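Local coordinates for uncharacterized protein (Deinococcus radiodurans, PDB 2A1V) that is of unknown function but belongs to the YjbR (DUF419) family, with an antiparallel sheet packed against helices, at residues Val38-Lys43 against Arg125-Leu130; Arg14-Glu19 against Leu107-Tyr112; Asp31-Phe36 against Tyr47-Ile52. All coordinates share one frame; numbering follows the deposited sequence.

Contact 1: residues Val38-Lys43 against Arg125-Leu130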
loop_
_atom_site.group_PDB
_atom_site.type_symbol
_atom_site.label_atom_id
_atom_site.label_comp_id
_atom_site.label_asym_id
_atom_site.label_seq_id
_atom_site.Cartn_x
_atom_site.Cartn_y
_atom_site.Cartn_z
ATOM N N VAL A 38 -7.178 0.583 -6.928
ATOM C CA VAL A 38 -7.254 -0.542 -7.836
ATOM C C VAL A 38 -8.711 -0.791 -8.236
ATOM O O VAL A 38 -9.643 -0.702 -7.411
ATOM C CB VAL A 38 -6.613 -1.825 -7.201
ATOM C CG1 VAL A 38 -7.254 -2.171 -5.868
ATOM C CG2 VAL A 38 -6.710 -3.017 -8.105
ATOM N N GLY A 39 -8.893 -1.093 -9.512
ATOM C CA GLY A 39 -10.169 -1.579 -10.014
ATOM C C GLY A 39 -10.605 -0.996 -11.325
ATOM O O GLY A 39 -9.786 -0.612 -12.123
ATOM N N TYR A 40 -11.911 -0.984 -11.570
ATOM C CA TYR A 40 -12.442 -0.400 -12.815
ATOM C C TYR A 40 -12.344 1.118 -12.686
ATOM O O TYR A 40 -12.255 1.700 -11.588
ATOM C CB TYR A 40 -13.922 -0.810 -13.085
ATOM C CG TYR A 40 -14.259 -2.317 -12.999
ATOM C CD1 TYR A 40 -14.460 -2.953 -11.736
ATOM C CD2 TYR A 40 -14.410 -3.094 -14.165
ATOM C CE1 TYR A 40 -14.821 -4.320 -11.635
ATOM C CE2 TYR A 40 -14.746 -4.459 -14.091
ATOM C CZ TYR A 40 -14.949 -5.093 -12.824
ATOM O OH TYR A 40 -15.270 -6.459 -12.733
ATOM N N LEU A 41 -12.368 1.770 -13.818
ATOM C CA LEU A 41 -12.464 3.207 -13.826
ATOM C C LEU A 41 -13.743 3.659 -13.139
ATOM O O LEU A 41 -13.730 4.685 -12.487
ATOM C CB LEU A 41 -12.278 3.765 -15.263
ATOM C CG LEU A 41 -10.820 3.918 -15.728
ATOM C CD1 LEU A 41 -10.789 4.687 -17.090
ATOM C CD2 LEU A 41 -9.936 4.675 -14.692
ATOM N N SER A 42 -14.816 2.862 -13.177
ATOM C CA SER A 42 -16.051 3.223 -12.473
ATOM C C SER A 42 -16.204 2.676 -11.048
ATOM O O SER A 42 -17.222 2.922 -10.377
ATOM C CB SER A 42 -17.270 2.796 -13.301
ATOM O OG SER A 42 -17.413 1.372 -13.271
ATOM N N LYS A 43 -15.239 1.890 -10.594
ATOM C CA LYS A 43 -15.261 1.316 -9.242
ATOM C C LYS A 43 -13.845 0.927 -8.824
ATOM O O LYS A 43 -13.399 -0.152 -9.098
ATOM C CB LYS A 43 -16.186 0.096 -9.175
ATOM C CG LYS A 43 -16.417 -0.448 -7.726
ATOM C CD LYS A 43 -16.629 -1.989 -7.769
ATOM C CE LYS A 43 -16.253 -2.704 -6.443
ATOM N NZ LYS A 43 -16.816 -4.061 -6.390
ATOM N N ARG A 125 -12.792 -10.184 -10.005
ATOM C CA ARG A 125 -11.350 -10.379 -10.130
ATOM C C ARG A 125 -11.014 -11.146 -11.425
ATOM O O ARG A 125 -10.007 -10.882 -12.058
ATOM C CB ARG A 125 -10.801 -11.120 -8.928
ATOM C CG ARG A 125 -10.842 -10.332 -7.593
ATOM C CD ARG A 125 -9.882 -10.977 -6.582
ATOM N NE ARG A 125 -10.408 -12.239 -6.089
ATOM C CZ ARG A 125 -11.342 -12.383 -5.143
ATOM N NH1 ARG A 125 -11.885 -11.347 -4.504
ATOM N NH2 ARG A 125 -11.742 -13.599 -4.827
ATOM N N LYS A 126 -11.861 -12.098 -11.785
ATOM C CA LYS A 126 -11.759 -12.837 -13.048
ATOM C C LYS A 126 -11.974 -11.900 -14.264
ATOM O O LYS A 126 -11.191 -11.903 -15.171
ATOM C CB LYS A 126 -12.749 -13.992 -13.073
ATOM C CG LYS A 126 -12.316 -15.132 -14.033
ATOM C CD LYS A 126 -13.462 -15.923 -14.688
ATOM C CE LYS A 126 -12.924 -16.876 -15.808
ATOM N NZ LYS A 126 -13.882 -18.031 -16.177
ATOM N N GLU A 127 -13.001 -11.060 -14.229
ATOM C CA GLU A 127 -13.345 -10.230 -15.384
ATOM C C GLU A 127 -12.237 -9.266 -15.672
ATOM O O GLU A 127 -11.626 -9.227 -16.768
ATOM C CB GLU A 127 -14.609 -9.431 -15.108
ATOM C CG GLU A 127 -15.284 -8.977 -16.388
ATOM C CD GLU A 127 -15.746 -7.584 -16.355
ATOM O OE1 GLU A 127 -15.835 -7.010 -15.251
ATOM O OE2 GLU A 127 -16.054 -7.082 -17.451
ATOM N N LEU A 128 -11.901 -8.535 -14.626
ATOM C CA LEU A 128 -10.940 -7.478 -14.722
ATOM C C LEU A 128 -9.547 -8.096 -14.865
ATOM O O LEU A 128 -8.663 -7.544 -15.539
ATOM C CB LEU A 128 -11.118 -6.635 -13.458
ATOM C CG LEU A 128 -10.582 -5.244 -13.303
ATOM C CD1 LEU A 128 -11.062 -4.326 -14.375
ATOM C CD2 LEU A 128 -10.951 -4.771 -11.927
ATOM N N GLY A 129 -9.359 -9.268 -14.267
ATOM C CA GLY A 129 -8.062 -9.909 -14.228
ATOM C C GLY A 129 -7.199 -9.474 -13.051
ATOM O O GLY A 129 -5.991 -9.217 -13.219
ATOM N N LEU A 130 -7.753 -9.437 -11.845
ATOM C CA LEU A 130 -6.937 -9.182 -10.661
ATOM C C LEU A 130 -6.337 -10.483 -10.169
ATOM O O LEU A 130 -7.077 -11.430 -9.991
ATOM C CB LEU A 130 -7.801 -8.580 -9.548
ATOM C CG LEU A 130 -8.510 -7.285 -9.921
ATOM C CD1 LEU A 130 -9.369 -6.791 -8.771
ATOM C CD2 LEU A 130 -7.502 -6.208 -10.384
#

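Contact 2: residues Arg14-Glu19 against Leu107-Tyr112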
loop_
_atom_site.group_PDB
_atom_site.type_symbol
_atom_site.label_atom_id
_atom_site.label_comp_id
_atom_site.label_asym_id
_atom_site.label_seq_id
_atom_site.Cartn_x
_atom_site.Cartn_y
_atom_site.Cartn_z
ATOM N N ARG A 14 5.847 4.575 -6.832
ATOM C CA ARG A 14 5.391 4.456 -8.203
ATOM C C ARG A 14 5.939 3.203 -8.848
ATOM O O ARG A 14 5.223 2.477 -9.491
ATOM C CB ARG A 14 5.788 5.675 -9.032
ATOM C CG ARG A 14 5.053 6.917 -8.691
ATOM C CD ARG A 14 4.763 7.798 -9.845
ATOM N NE ARG A 14 3.877 8.868 -9.446
ATOM C CZ ARG A 14 4.276 10.024 -8.999
ATOM N NH1 ARG A 14 5.563 10.279 -8.914
ATOM N NH2 ARG A 14 3.401 10.934 -8.659
ATOM N N SER A 15 7.220 2.956 -8.645
ATOM C CA SER A 15 7.873 1.839 -9.274
ATOM C C SER A 15 7.222 0.505 -8.891
ATOM O O SER A 15 7.254 -0.448 -9.686
ATOM C CB SER A 15 9.407 1.826 -8.995
ATOM O OG SER A 15 9.740 1.310 -7.691
ATOM N N VAL A 16 6.688 0.415 -7.675
ATOM C CA VAL A 16 6.066 -0.813 -7.217
ATOM C C VAL A 16 4.658 -0.840 -7.782
ATOM O O VAL A 16 4.252 -1.810 -8.424
ATOM C CB VAL A 16 6.067 -0.902 -5.683
ATOM C CG1 VAL A 16 5.118 -2.020 -5.201
ATOM C CG2 VAL A 16 7.494 -1.138 -5.195
ATOM N N CYS A 17 3.942 0.269 -7.634
ATOM C CA CYS A 17 2.510 0.321 -8.010
ATOM C C CYS A 17 2.256 0.286 -9.527
ATOM O O CYS A 17 1.244 -0.197 -9.947
ATOM C CB CYS A 17 1.818 1.532 -7.335
ATOM S SG CYS A 17 1.894 1.416 -5.568
ATOM N N ASP A 18 3.209 0.779 -10.317
ATOM C CA ASP A 18 3.132 0.779 -11.777
ATOM C C ASP A 18 3.038 -0.654 -12.324
ATOM O O ASP A 18 2.518 -0.852 -13.409
ATOM C CB ASP A 18 4.374 1.437 -12.418
ATOM C CG ASP A 18 4.321 2.957 -12.441
ATOM O OD1 ASP A 18 3.292 3.589 -12.111
ATOM O OD2 ASP A 18 5.349 3.539 -12.800
ATOM N N GLU A 19 3.571 -1.627 -11.593
ATOM C CA GLU A 19 3.511 -3.046 -11.987
ATOM C C GLU A 19 2.238 -3.818 -11.579
ATOM O O GLU A 19 2.095 -5.001 -11.938
ATOM C CB GLU A 19 4.602 -3.815 -11.301
ATOM C CG GLU A 19 5.934 -3.194 -11.292
ATOM C CD GLU A 19 6.756 -3.868 -10.226
ATOM O OE1 GLU A 19 6.075 -4.480 -9.332
ATOM O OE2 GLU A 19 8.024 -3.780 -10.262
ATOM N N LEU A 107 4.639 -5.185 2.155
ATOM C CA LEU A 107 3.429 -4.662 2.807
ATOM C C LEU A 107 2.622 -3.909 1.788
ATOM O O LEU A 107 1.393 -4.020 1.790
ATOM C CB LEU A 107 3.716 -3.773 3.997
ATOM C CG LEU A 107 4.323 -4.520 5.178
ATOM C CD1 LEU A 107 4.770 -3.445 6.240
ATOM C CD2 LEU A 107 3.374 -5.520 5.704
ATOM N N LEU A 108 3.308 -3.231 0.871
ATOM C CA LEU A 108 2.636 -2.449 -0.162
ATOM C C LEU A 108 1.909 -3.352 -1.150
ATOM O O LEU A 108 0.747 -3.164 -1.441
ATOM C CB LEU A 108 3.643 -1.537 -0.819
ATOM C CG LEU A 108 3.167 -0.691 -1.998
ATOM C CD1 LEU A 108 1.917 0.150 -1.698
ATOM C CD2 LEU A 108 4.302 0.156 -2.448
ATOM N N ARG A 109 2.581 -4.409 -1.576
ATOM C CA ARG A 109 1.953 -5.454 -2.402
ATOM C C ARG A 109 0.865 -6.174 -1.649
ATOM O O ARG A 109 -0.173 -6.464 -2.226
ATOM C CB ARG A 109 2.984 -6.469 -2.890
ATOM C CG ARG A 109 3.916 -5.848 -3.876
ATOM C CD ARG A 109 5.089 -6.768 -4.263
ATOM N NE ARG A 109 5.329 -6.534 -5.683
ATOM C CZ ARG A 109 5.438 -7.484 -6.603
ATOM N NH1 ARG A 109 5.437 -8.781 -6.233
ATOM N NH2 ARG A 109 5.572 -7.120 -7.885
ATOM N N GLY A 110 1.076 -6.406 -0.355
ATOM C CA GLY A 110 0.057 -7.049 0.454
ATOM C C GLY A 110 -1.242 -6.248 0.583
ATOM O O GLY A 110 -2.362 -6.829 0.619
ATOM N N SER A 111 -1.102 -4.921 0.699
ATOM C CA SER A 111 -2.247 -4.022 0.871
ATOM C C SER A 111 -3.126 -4.071 -0.409
ATOM O O SER A 111 -4.321 -4.271 -0.338
ATOM C CB SER A 111 -1.762 -2.586 1.159
ATOM O OG SER A 111 -2.853 -1.686 1.283
ATOM N N TYR A 112 -2.474 -3.940 -1.565
ATOM C CA TYR A 112 -3.080 -4.178 -2.894
ATOM C C TYR A 112 -3.840 -5.503 -2.961
ATOM O O TYR A 112 -4.998 -5.520 -3.363
ATOM C CB TYR A 112 -2.000 -4.125 -4.007
ATOM C CG TYR A 112 -2.459 -4.537 -5.393
ATOM C CD1 TYR A 112 -2.463 -5.858 -5.759
ATOM C CD2 TYR A 112 -2.948 -3.594 -6.308
ATOM C CE1 TYR A 112 -2.942 -6.256 -6.986
ATOM C CE2 TYR A 112 -3.393 -3.957 -7.555
ATOM C CZ TYR A 112 -3.387 -5.301 -7.897
ATOM O OH TYR A 112 -3.816 -5.711 -9.126
#

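Contact 3: residues Asp31-Phe36 against Tyr47-Ile52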
loop_
_atom_site.group_PDB
_atom_site.type_symbol
_atom_site.label_atom_id
_atom_site.label_comp_id
_atom_site.label_asym_id
_atom_site.label_seq_id
_atom_site.Cartn_x
_atom_site.Cartn_y
_atom_site.Cartn_z
ATOM N N ASP A 31 -5.317 18.500 -0.652
ATOM C CA ASP A 31 -3.875 18.534 -0.427
ATOM C C ASP A 31 -3.064 17.648 -1.407
ATOM O O ASP A 31 -3.596 17.201 -2.478
ATOM C CB ASP A 31 -3.574 18.221 1.042
ATOM C CG ASP A 31 -3.893 16.730 1.470
ATOM O OD1 ASP A 31 -4.276 15.856 0.681
ATOM O OD2 ASP A 31 -3.749 16.447 2.672
ATOM N N GLU A 32 -1.779 17.438 -1.061
ATOM C CA GLU A 32 -0.861 16.661 -1.860
ATOM C C GLU A 32 -0.892 15.179 -1.512
ATOM O O GLU A 32 0.095 14.481 -1.701
ATOM C CB GLU A 32 0.578 17.204 -1.750
ATOM C CG GLU A 32 0.761 18.736 -1.517
ATOM C CD GLU A 32 0.019 19.662 -2.493
ATOM O OE1 GLU A 32 -0.673 19.216 -3.426
ATOM O OE2 GLU A 32 0.077 20.890 -2.266
ATOM N N THR A 33 -2.014 14.686 -0.982
ATOM C CA THR A 33 -2.169 13.247 -0.764
ATOM C C THR A 33 -2.393 12.443 -2.095
ATOM O O THR A 33 -3.450 12.453 -2.734
ATOM C CB THR A 33 -3.260 12.964 0.295
ATOM O OG1 THR A 33 -2.989 13.728 1.498
ATOM C CG2 THR A 33 -3.267 11.434 0.660
ATOM N N LEU A 34 -1.332 11.782 -2.508
ATOM C CA LEU A 34 -1.355 10.799 -3.569
ATOM C C LEU A 34 -2.024 9.489 -3.091
ATOM O O LEU A 34 -1.648 8.897 -2.074
ATOM C CB LEU A 34 0.069 10.520 -4.022
ATOM C CG LEU A 34 0.278 9.579 -5.208
ATOM C CD1 LEU A 34 -0.408 10.057 -6.550
ATOM C CD2 LEU A 34 1.774 9.403 -5.396
ATOM N N VAL A 35 -3.022 9.065 -3.858
ATOM C CA VAL A 35 -3.817 7.878 -3.555
ATOM C C VAL A 35 -3.711 6.870 -4.706
ATOM O O VAL A 35 -3.902 7.191 -5.867
ATOM C CB VAL A 35 -5.278 8.256 -3.282
ATOM C CG1 VAL A 35 -6.076 7.043 -2.812
ATOM C CG2 VAL A 35 -5.379 9.367 -2.231
ATOM N N PHE A 36 -3.329 5.659 -4.354
ATOM C CA PHE A 36 -3.299 4.531 -5.280
ATOM C C PHE A 36 -4.550 3.714 -5.066
ATOM O O PHE A 36 -4.867 3.296 -3.938
ATOM C CB PHE A 36 -2.056 3.659 -5.088
ATOM C CG PHE A 36 -0.773 4.404 -5.224
ATOM C CD1 PHE A 36 -0.195 5.028 -4.124
ATOM C CD2 PHE A 36 -0.123 4.457 -6.457
ATOM C CE1 PHE A 36 1.007 5.730 -4.238
ATOM C CE2 PHE A 36 1.096 5.119 -6.589
ATOM C CZ PHE A 36 1.662 5.765 -5.486
ATOM N N TYR A 47 -5.680 1.499 -1.844
ATOM C CA TYR A 47 -4.839 0.542 -1.166
ATOM C C TYR A 47 -3.540 1.133 -0.616
ATOM O O TYR A 47 -2.831 0.433 0.098
ATOM C CB TYR A 47 -4.548 -0.671 -2.088
ATOM C CG TYR A 47 -3.634 -0.396 -3.255
ATOM C CD1 TYR A 47 -2.247 -0.459 -3.114
ATOM C CD2 TYR A 47 -4.156 -0.048 -4.521
ATOM C CE1 TYR A 47 -1.409 -0.189 -4.191
ATOM C CE2 TYR A 47 -3.322 0.229 -5.585
ATOM C CZ TYR A 47 -1.952 0.138 -5.426
ATOM O OH TYR A 47 -1.113 0.400 -6.491
ATOM N N ALA A 48 -3.179 2.354 -1.010
ATOM C CA ALA A 48 -2.015 3.030 -0.432
ATOM C C ALA A 48 -2.182 4.541 -0.580
ATOM O O ALA A 48 -2.808 4.995 -1.532
ATOM C CB ALA A 48 -0.784 2.599 -1.071
ATOM N N LEU A 49 -1.664 5.309 0.375
ATOM C CA LEU A 49 -1.719 6.766 0.290
ATOM C C LEU A 49 -0.447 7.372 0.891
ATOM O O LEU A 49 0.111 6.839 1.885
ATOM C CB LEU A 49 -2.897 7.352 1.084
ATOM C CG LEU A 49 -4.328 6.879 1.106
ATOM C CD1 LEU A 49 -4.474 5.460 1.716
ATOM C CD2 LEU A 49 -5.086 7.959 1.928
ATOM N N THR A 50 -0.022 8.503 0.356
ATOM C CA THR A 50 1.070 9.257 1.001
ATOM C C THR A 50 0.961 10.737 0.671
ATOM O O THR A 50 0.504 11.081 -0.412
ATOM C CB THR A 50 2.497 8.725 0.581
ATOM O OG1 THR A 50 3.537 9.243 1.466
ATOM C CG2 THR A 50 2.775 9.063 -0.867
ATOM N N ASP A 51 1.397 11.595 1.593
ATOM C CA ASP A 51 1.382 13.038 1.405
ATOM C C ASP A 51 2.770 13.411 0.900
ATOM O O ASP A 51 3.788 13.338 1.632
ATOM C CB ASP A 51 1.001 13.748 2.704
ATOM C CG ASP A 51 1.036 15.259 2.593
ATOM O OD1 ASP A 51 1.409 15.839 1.523
ATOM O OD2 ASP A 51 0.701 15.874 3.626
ATOM N N ILE A 52 2.806 13.773 -0.380
ATOM C CA ILE A 52 4.061 13.939 -1.119
ATOM C C ILE A 52 4.842 15.177 -0.767
ATOM O O ILE A 52 5.993 15.288 -1.152
ATOM C CB ILE A 52 3.880 13.838 -2.662
ATOM C CG1 ILE A 52 3.187 15.056 -3.284
ATOM C CG2 ILE A 52 3.168 12.544 -3.034
ATOM C CD1 ILE A 52 3.464 15.161 -4.834
HETATM O O HOH W 1 -0.309 18.068 1.621
#

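Contact 1: residues Val38-Lys43 against Arg125-Leu130
Tyr40, in the hairpin loop between strands 33-38 and 43-51, lies against Leu128 and Glu127 at the C-terminal end of helix 122-128, which closes in a Schellman motif. Leu128 CD1 sits over one face of the Tyr40 ring, 3.9 Å from its centroid and displaced toward the CD2-CE2 side, a CH-pi contact. At the ring edge the Tyr40 hydroxyl OH donates to Glu127 OE1 at 2.6 Å, meeting that oxygen almost head-on along its C-O bond. Ring and carboxylate planes differ by 34°. With CG anti to the backbone N (chi1 -163°), Leu128 lays both methyls on the same ring face: CD2 lies toward the CD1-CE1 side and also reaches the backbone of Gly39, 3.8 Å from Gly39 CA. Deeper in, Val38 CG2 meets Leu130 CD2 at 4.0 Å, and Val38 also rests on Tyr112 and Val115 of helix 101-119.

A second shell sets these groups in place. A type I turn from Tyr40 to Lys43 reverses the loop, and Lys43 NZ forms a salt bridge with Glu124. On the helix side, Gly129 takes positive phi as the C-prime residue, bringing Leu130 N to 2.7 Å from Arg125 O.

Contact 2: residues Arg14-Glu19 against Leu107-Tyr112
The guanidinium of Arg109, on helix 101-119, has Glu19 OE1 at its edge and within its plane, rather than over a face; Glu19 lies near the C-terminal end of the 10-17 helical segment. Its carboxylate stands across the guanidinium, the two planes 88° apart. Arg109 NH2 donates to Glu19 OE1 at 3.1 Å in a salt-bridge hydrogen bond, with an N-H...O angle of 155°. The bond uses the syn side of the carboxylate, although the donor is tilted out of the carboxylate plane. Glu19 runs extended beyond CG, whereas the Arg109 chain bends at chi3 (143°), which places NH2 beside Glu19. At another corner of the guanidinium, Arg109 NH1 is bound by the backbone O of Glu135, the stronger polar partner of this side chain.

Beneath this polar rim the two helices touch through aliphatic groups. Val16 and Leu108 point at each other tip to tip, with Val16 CG1 3.6 Å from Leu108 CD2. The same Val16 CG1 lies 4.2 Å from Arg109 CG, so the lower part of the arginine chain joins the apolar layer. Cys17 SG faces the leucine fork, 4.1 Å from both Leu108 CD1 and CD2. From there the packing continues into the sheet: Cys17 also touches Phe36 and Tyr47, while Leu108 touches Ala48.

This is helix-on-helix packing beside an antiparallel sheet, graded from buried Cys17 and Leu108, through partly exposed Val16, to a charged margin. Because one carboxylate oxygen makes a single hydrogen bond to the guanidinium here, the pairing is not bidentate. Glu19 is exposed, so water probably weakens the pairing, while Val16, Cys17 and Leu108 supply contact that needs no charge.

Contact 3: residues Asp31-Phe36 against Tyr47-Ile52
Phe36 and Tyr47 meet at the tight end of an antiparallel beta hairpin formed by strands 33-38 and 43-51. Phe36 CB lies over the face of the Tyr47 ring, 3.5 Å from CZ, in a CH-pi contact. Tyr47 CG is wedged between its own backbone N and carbonyl carbon (chi1 71°), which turns the ring back under Phe36. Tyr47 and Ala48 together face Phe36 in a classic beta bulge: Phe36 N donates to Ala48 O and Tyr47 N to Phe36 O, both at 2.9 Å. Past the non-hydrogen-bonded pair Val35-Leu49, whose side chains lie on the other face, Leu34 and Thr50 form a hydrogen-bonded pair, with Thr50 N 3.0 Å from Leu34 O.

Toward the exposed end, polar groups take over. Asp31 OD1 accepts from Thr33 N, closing an Asx turn, and from Thr33 OG1 at 2.6 Å, both donors approaching from one face of the carboxylate. A water links Glu32 N to Asp51 OD1. Ile52 N still reaches Glu32 O at 3.1 Å, and Ile52 CG2 packs on Leu34 CB at 3.8 Å. Asp31 OD2 and Asp51 OD2 are 4.6 Å apart, which may raise the pKa of one of them.

Strand 23-26 flanks the hairpin beside 33-38 and strand 58-62 beside 43-51, while helix 10-17 covers Leu34, Phe36 and Thr50, and helix 101-119 reaches Ala48.

How the contacts relate
Contact 3 is the most buried of the three and rests on a strand ladder; contacts 1 and 2 are partly buried, have no backbone hydrogen bonds across their segments and rely mainly on side chains. Contact 1 lies at the periphery, about 17 Å from the chain centre to its own centre, against about 6 Å for contact 2. The hairpin of contact 3 supplies, at its turn, the loop used in contact 1. One face of that hairpin lies against contact 2, and Tyr112, from the 107-112 segment, joins contacts 1 and 2. Polar links differ accordingly: a neutral hydroxyl to carboxylate in contact 1, a salt bridge in contact 2, backbone bonds in contact 3.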